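Local structure of iota-carrageenase (Alteromonas sp., 1H80) at residues Q195-L207 and Q229-R241. The protein hydrolyses the beta-1,4 linkages within iota-carrageenan, a sulfated galactan of red algal cell walls, with inversion of anomeric configuration. Numbering follows the deposited sequence.
Sequences QTYGADNILFRNL and QGGIRNIFADNIR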
loop_
_atom_site.group_PDB
_atom_site.type_symbol
_atom_site.label_atom_id
_atom_site.label_comp_id
_atom_site.label_asym_id
_atom_site.label_seq_id
_atom_site.Cartn_x
_atom_site.Cartn_y
_atom_site.Cartn_z
ATOM N N GLN A 195 0.153 -0.876 2.234
ATOM C CA GLN A 195 -0.104 -2.298 2.067
ATOM C C GLN A 195 -0.678 -2.701 3.413
ATOM O O GLN A 195 -0.082 -2.428 4.456
ATOM C CB GLN A 195 1.129 -3.140 1.745
ATOM C CG GLN A 195 0.698 -4.605 1.586
ATOM C CD GLN A 195 1.578 -5.436 0.679
ATOM O OE1 GLN A 195 1.297 -6.618 0.451
ATOM N NE2 GLN A 195 2.637 -4.840 0.158
ATOM N N THR A 196 -1.849 -3.332 3.386
ATOM C CA THR A 196 -2.528 -3.739 4.610
ATOM C C THR A 196 -2.500 -5.239 4.844
ATOM O O THR A 196 -2.789 -6.018 3.940
ATOM C CB THR A 196 -4.002 -3.318 4.586
ATOM O OG1 THR A 196 -4.694 -4.053 3.565
ATOM C CG2 THR A 196 -4.125 -1.831 4.299
ATOM N N TYR A 197 -2.173 -5.632 6.069
ATOM C CA TYR A 197 -2.126 -7.041 6.441
ATOM C C TYR A 197 -3.159 -7.317 7.527
ATOM O O TYR A 197 -3.998 -8.208 7.396
ATOM C CB TYR A 197 -0.729 -7.385 6.943
ATOM C CG TYR A 197 0.336 -7.142 5.904
ATOM C CD1 TYR A 197 0.510 -8.025 4.840
ATOM C CD2 TYR A 197 1.157 -6.018 5.972
ATOM C CE1 TYR A 197 1.480 -7.793 3.866
ATOM C CE2 TYR A 197 2.126 -5.773 5.004
ATOM C CZ TYR A 197 2.283 -6.665 3.956
ATOM O OH TYR A 197 3.246 -6.422 3.005
ATOM N N GLY A 198 -3.088 -6.539 8.603
ATOM C CA GLY A 198 -4.027 -6.695 9.697
ATOM C C GLY A 198 -4.511 -5.311 10.070
ATOM O O GLY A 198 -3.701 -4.406 10.277
ATOM N N ALA A 199 -5.822 -5.133 10.148
ATOM C CA ALA A 199 -6.364 -3.826 10.487
ATOM C C ALA A 199 -7.850 -3.878 10.782
ATOM O O ALA A 199 -8.591 -4.657 10.189
ATOM C CB ALA A 199 -6.099 -2.847 9.345
ATOM N N ASP A 200 -8.275 -3.034 11.713
ATOM C CA ASP A 200 -9.676 -2.940 12.080
ATOM C C ASP A 200 -10.029 -1.477 12.257
ATOM O O ASP A 200 -9.339 -0.750 12.967
ATOM C CB ASP A 200 -9.946 -3.684 13.388
ATOM C CG ASP A 200 -10.075 -5.179 13.196
ATOM O OD1 ASP A 200 -11.146 -5.633 12.736
ATOM O OD2 ASP A 200 -9.103 -5.898 13.499
ATOM N N ASN A 201 -11.089 -1.048 11.585
ATOM C CA ASN A 201 -11.574 0.318 11.688
ATOM C C ASN A 201 -10.516 1.371 11.377
ATOM O O ASN A 201 -10.140 2.174 12.234
ATOM C CB ASN A 201 -12.145 0.553 13.086
ATOM C CG ASN A 201 -13.014 1.781 13.154
ATOM O OD1 ASN A 201 -13.849 2.007 12.278
ATOM N ND2 ASN A 201 -12.839 2.579 14.202
ATOM N N ILE A 202 -10.043 1.355 10.140
ATOM C CA ILE A 202 -9.049 2.316 9.691
ATOM C C ILE A 202 -9.654 3.107 8.542
ATOM O O ILE A 202 -10.392 2.557 7.719
ATOM C CB ILE A 202 -7.770 1.619 9.170
ATOM C CG1 ILE A 202 -7.218 0.654 10.225
ATOM C CG2 ILE A 202 -6.732 2.665 8.778
ATOM C CD1 ILE A 202 -6.794 1.314 11.524
ATOM N N LEU A 203 -9.367 4.402 8.508
ATOM C CA LEU A 203 -9.839 5.266 7.440
ATOM C C LEU A 203 -8.620 5.700 6.640
ATOM O O LEU A 203 -7.668 6.239 7.200
ATOM C CB LEU A 203 -10.550 6.503 8.003
ATOM C CG LEU A 203 -10.823 7.614 6.979
ATOM C CD1 LEU A 203 -11.766 7.110 5.895
ATOM C CD2 LEU A 203 -11.420 8.823 7.682
ATOM N N PHE A 204 -8.645 5.421 5.338
ATOM C CA PHE A 204 -7.569 5.799 4.418
ATOM C C PHE A 204 -8.176 6.903 3.565
ATOM O O PHE A 204 -9.210 6.704 2.927
ATOM C CB PHE A 204 -7.180 4.613 3.537
ATOM C CG PHE A 204 -6.545 3.485 4.292
ATOM C CD1 PHE A 204 -5.204 3.546 4.654
ATOM C CD2 PHE A 204 -7.285 2.364 4.650
ATOM C CE1 PHE A 204 -4.606 2.508 5.361
ATOM C CE2 PHE A 204 -6.696 1.315 5.360
ATOM C CZ PHE A 204 -5.353 1.389 5.715
ATOM N N ARG A 205 -7.545 8.069 3.542
ATOM C CA ARG A 205 -8.121 9.179 2.794
ATOM C C ARG A 205 -7.103 10.084 2.114
ATOM O O ARG A 205 -6.067 10.404 2.683
ATOM C CB ARG A 205 -8.998 9.997 3.750
ATOM C CG ARG A 205 -9.655 11.237 3.167
ATOM C CD ARG A 205 -10.633 11.834 4.187
ATOM N NE ARG A 205 -9.977 12.216 5.437
ATOM C CZ ARG A 205 -10.619 12.430 6.584
ATOM N NH1 ARG A 205 -11.936 12.294 6.645
ATOM N NH2 ARG A 205 -9.948 12.789 7.668
ATOM N N ASN A 206 -7.422 10.490 0.888
ATOM C CA ASN A 206 -6.565 11.378 0.113
ATOM C C ASN A 206 -5.153 10.823 0.024
ATOM O O ASN A 206 -4.197 11.408 0.539
ATOM C CB ASN A 206 -6.541 12.771 0.744
ATOM C CG ASN A 206 -5.955 13.815 -0.183
ATOM O OD1 ASN A 206 -5.423 13.491 -1.245
ATOM N ND2 ASN A 206 -6.045 15.080 0.217
ATOM N N LEU A 207 -5.041 9.680 -0.641
ATOM C CA LEU A 207 -3.763 9.006 -0.825
ATOM C C LEU A 207 -3.518 8.903 -2.320
ATOM O O LEU A 207 -4.430 8.586 -3.079
ATOM C CB LEU A 207 -3.818 7.612 -0.205
ATOM C CG LEU A 207 -4.163 7.579 1.284
ATOM C CD1 LEU A 207 -4.248 6.129 1.743
ATOM C CD2 LEU A 207 -3.110 8.341 2.088
ATOM N N GLN A 229 -4.617 -15.643 12.009
ATOM C CA GLN A 229 -5.105 -14.422 12.636
ATOM C C GLN A 229 -4.669 -13.243 11.788
ATOM O O GLN A 229 -3.646 -13.302 11.108
ATOM C CB GLN A 229 -4.522 -14.274 14.041
ATOM C CG GLN A 229 -4.828 -15.446 14.948
ATOM C CD GLN A 229 -4.116 -15.355 16.278
ATOM O OE1 GLN A 229 -3.035 -14.773 16.376
ATOM N NE2 GLN A 229 -4.709 -15.948 17.310
ATOM N N GLY A 230 -5.448 -12.172 11.834
ATOM C CA GLY A 230 -5.104 -10.997 11.059
ATOM C C GLY A 230 -6.197 -10.615 10.089
ATOM O O GLY A 230 -7.384 -10.811 10.365
ATOM N N GLY A 231 -5.791 -10.074 8.946
ATOM C CA GLY A 231 -6.753 -9.657 7.946
ATOM C C GLY A 231 -7.286 -8.276 8.272
ATOM O O GLY A 231 -6.967 -7.711 9.320
ATOM N N ILE A 232 -8.112 -7.736 7.383
ATOM C CA ILE A 232 -8.669 -6.412 7.591
ATOM C C ILE A 232 -10.190 -6.443 7.606
ATOM O O ILE A 232 -10.817 -7.208 6.877
ATOM C CB ILE A 232 -8.168 -5.416 6.508
ATOM C CG1 ILE A 232 -8.758 -5.756 5.139
ATOM C CG2 ILE A 232 -6.644 -5.464 6.436
ATOM C CD1 ILE A 232 -8.301 -4.799 4.032
ATOM N N ARG A 233 -10.775 -5.611 8.463
ATOM C CA ARG A 233 -12.222 -5.529 8.608
ATOM C C ARG A 233 -12.635 -4.097 8.887
ATOM O O ARG A 233 -11.901 -3.349 9.534
ATOM C CB ARG A 233 -12.692 -6.388 9.781
ATOM C CG ARG A 233 -12.613 -7.889 9.576
ATOM C CD ARG A 233 -12.456 -8.575 10.924
ATOM N NE ARG A 233 -11.198 -8.157 11.528
ATOM C CZ ARG A 233 -10.008 -8.595 11.133
ATOM N NH1 ARG A 233 -9.920 -9.481 10.147
ATOM N NH2 ARG A 233 -8.906 -8.110 11.686
ATOM N N ASN A 234 -13.818 -3.731 8.407
ATOM C CA ASN A 234 -14.366 -2.402 8.620
ATOM C C ASN A 234 -13.385 -1.317 8.225
ATOM O O ASN A 234 -13.034 -0.437 9.015
ATOM C CB ASN A 234 -14.782 -2.261 10.080
ATOM C CG ASN A 234 -15.757 -3.343 10.498
ATOM O OD1 ASN A 234 -16.809 -3.513 9.878
ATOM N ND2 ASN A 234 -15.413 -4.086 11.542
ATOM N N ILE A 235 -12.952 -1.399 6.976
ATOM C CA ILE A 235 -12.015 -0.444 6.423
ATOM C C ILE A 235 -12.784 0.546 5.562
ATOM O O ILE A 235 -13.719 0.172 4.851
ATOM C CB ILE A 235 -10.963 -1.153 5.543
ATOM C CG1 ILE A 235 -10.208 -2.194 6.373
ATOM C CG2 ILE A 235 -10.016 -0.133 4.928
ATOM C CD1 ILE A 235 -9.517 -1.634 7.612
ATOM N N PHE A 236 -12.401 1.813 5.651
ATOM C CA PHE A 236 -13.027 2.856 4.861
ATOM C C PHE A 236 -11.943 3.614 4.128
ATOM O O PHE A 236 -10.883 3.885 4.681
ATOM C CB PHE A 236 -13.821 3.820 5.745
ATOM C CG PHE A 236 -15.059 3.212 6.328
ATOM C CD1 PHE A 236 -14.985 2.372 7.434
ATOM C CD2 PHE A 236 -16.298 3.452 5.746
ATOM C CE1 PHE A 236 -16.133 1.775 7.952
ATOM C CE2 PHE A 236 -17.452 2.860 6.256
ATOM C CZ PHE A 236 -17.367 2.020 7.361
ATOM N N ALA A 237 -12.212 3.940 2.874
ATOM C CA ALA A 237 -11.249 4.668 2.070
ATOM C C ALA A 237 -11.981 5.701 1.249
ATOM O O ALA A 237 -13.096 5.463 0.784
ATOM C CB ALA A 237 -10.491 3.712 1.161
ATOM N N ASP A 238 -11.349 6.853 1.074
ATOM C CA ASP A 238 -11.943 7.935 0.310
ATOM C C ASP A 238 -10.858 8.726 -0.402
ATOM O O ASP A 238 -9.838 9.072 0.194
ATOM C CB ASP A 238 -12.733 8.854 1.243
ATOM C CG ASP A 238 -13.349 10.028 0.519
ATOM O OD1 ASP A 238 -14.041 9.808 -0.499
ATOM O OD2 ASP A 238 -13.150 11.174 0.977
ATOM N N ASN A 239 -11.086 8.991 -1.685
ATOM C CA ASN A 239 -10.151 9.745 -2.504
ATOM C C ASN A 239 -8.785 9.067 -2.578
ATOM O O ASN A 239 -7.792 9.549 -2.023
ATOM C CB ASN A 239 -10.018 11.166 -1.962
ATOM C CG ASN A 239 -9.226 12.064 -2.881
ATOM O OD1 ASN A 239 -8.931 11.699 -4.021
ATOM N ND2 ASN A 239 -8.882 13.250 -2.396
ATOM N N ILE A 240 -8.758 7.934 -3.270
ATOM C CA ILE A 240 -7.541 7.157 -3.455
ATOM C C ILE A 240 -7.186 7.285 -4.926
ATOM O O ILE A 240 -8.022 7.035 -5.803
ATOM C CB ILE A 240 -7.772 5.679 -3.094
ATOM C CG1 ILE A 240 -8.407 5.572 -1.700
ATOM C CG2 ILE A 240 -6.465 4.919 -3.166
ATOM C CD1 ILE A 240 -7.604 6.215 -0.574
ATOM N N ARG A 241 -5.939 7.660 -5.195
ATOM C CA ARG A 241 -5.515 7.893 -6.566
ATOM C C ARG A 241 -4.230 7.205 -6.995
ATOM O O ARG A 241 -3.325 6.974 -6.191
ATOM C CB ARG A 241 -5.376 9.401 -6.786
ATOM C CG ARG A 241 -6.562 10.207 -6.264
ATOM C CD ARG A 241 -6.451 11.691 -6.589
ATOM N NE ARG A 241 -5.299 12.343 -5.964
ATOM C CZ ARG A 241 -5.191 12.611 -4.665
ATOM N NH1 ARG A 241 -6.167 12.282 -3.826
ATOM N NH2 ARG A 241 -4.106 13.222 -4.202
HETATM O O HOH W 1 -13.495 -4.312 13.108
HETATM O O HOH W 2 -13.830 11.167 4.269
#
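Phe204 and Ile235 meet on the inward, apolar face of two paired parallel strands. Ile235 CG2 reaches the edge of the Phe204 ring, 3.6 Å from CE2. One face of that ring rests on CG2 of Ile202, two residues earlier on the same strand. Ile235 CD1 touches both Ala199 CB and Ile202 CB. Chi1 of Ile235 (-59°) sets the two branches, and chi2 bends CD1 toward this second pair of neighbours. Further along, Ile240 CD1 packs on Leu207 CB at 4.1 Å. Ile232 lies across Thr196, whose buried OG1 has only methyl groups of Ile232 near it in this contact and no polar partner in the model. These are successive coils of a right-handed parallel beta-helix, the pectate lyase-like fold. From Gly198 to Leu207 the residues sit level with Gly231 to Ile240 of the next turn, and backbone bonds such as Phe204 N to Phe236 O (2.8 Å) join the turns. Asn201 is level with Asn234, and Asn206 with Asn239, at the corners. The two side-chain amides of the second pair lie side by side, their planes 19° apart.

The outer face is mixed. Leu203 CD1 touches Phe236 CB at 3.9 Å. Arg233 grips buried Asp200 tightly, side-on: NE meets OD1 at 2.8 Å and NH2 meets OD2 at 2.9 Å. A bend at chi3 (-63°) folds the arginine back, and NH1 also bonds Gly230 O. Asp200 OD2 is shared with Arg175 and Trp173, and a water donates to OD1. At the far corner, both terminal nitrogens of Arg241 converge on Asn206 OD1, with NH1 at 2.9 Å. Arg205 and Asp238 are looser, with no direct salt bridge. A water bonded to Arg205 NH1 reaches Asp238 OD2 only weakly. Arg205 instead pairs with Glu180 and Asp8, while Asp238 OD1 bonds Thr264.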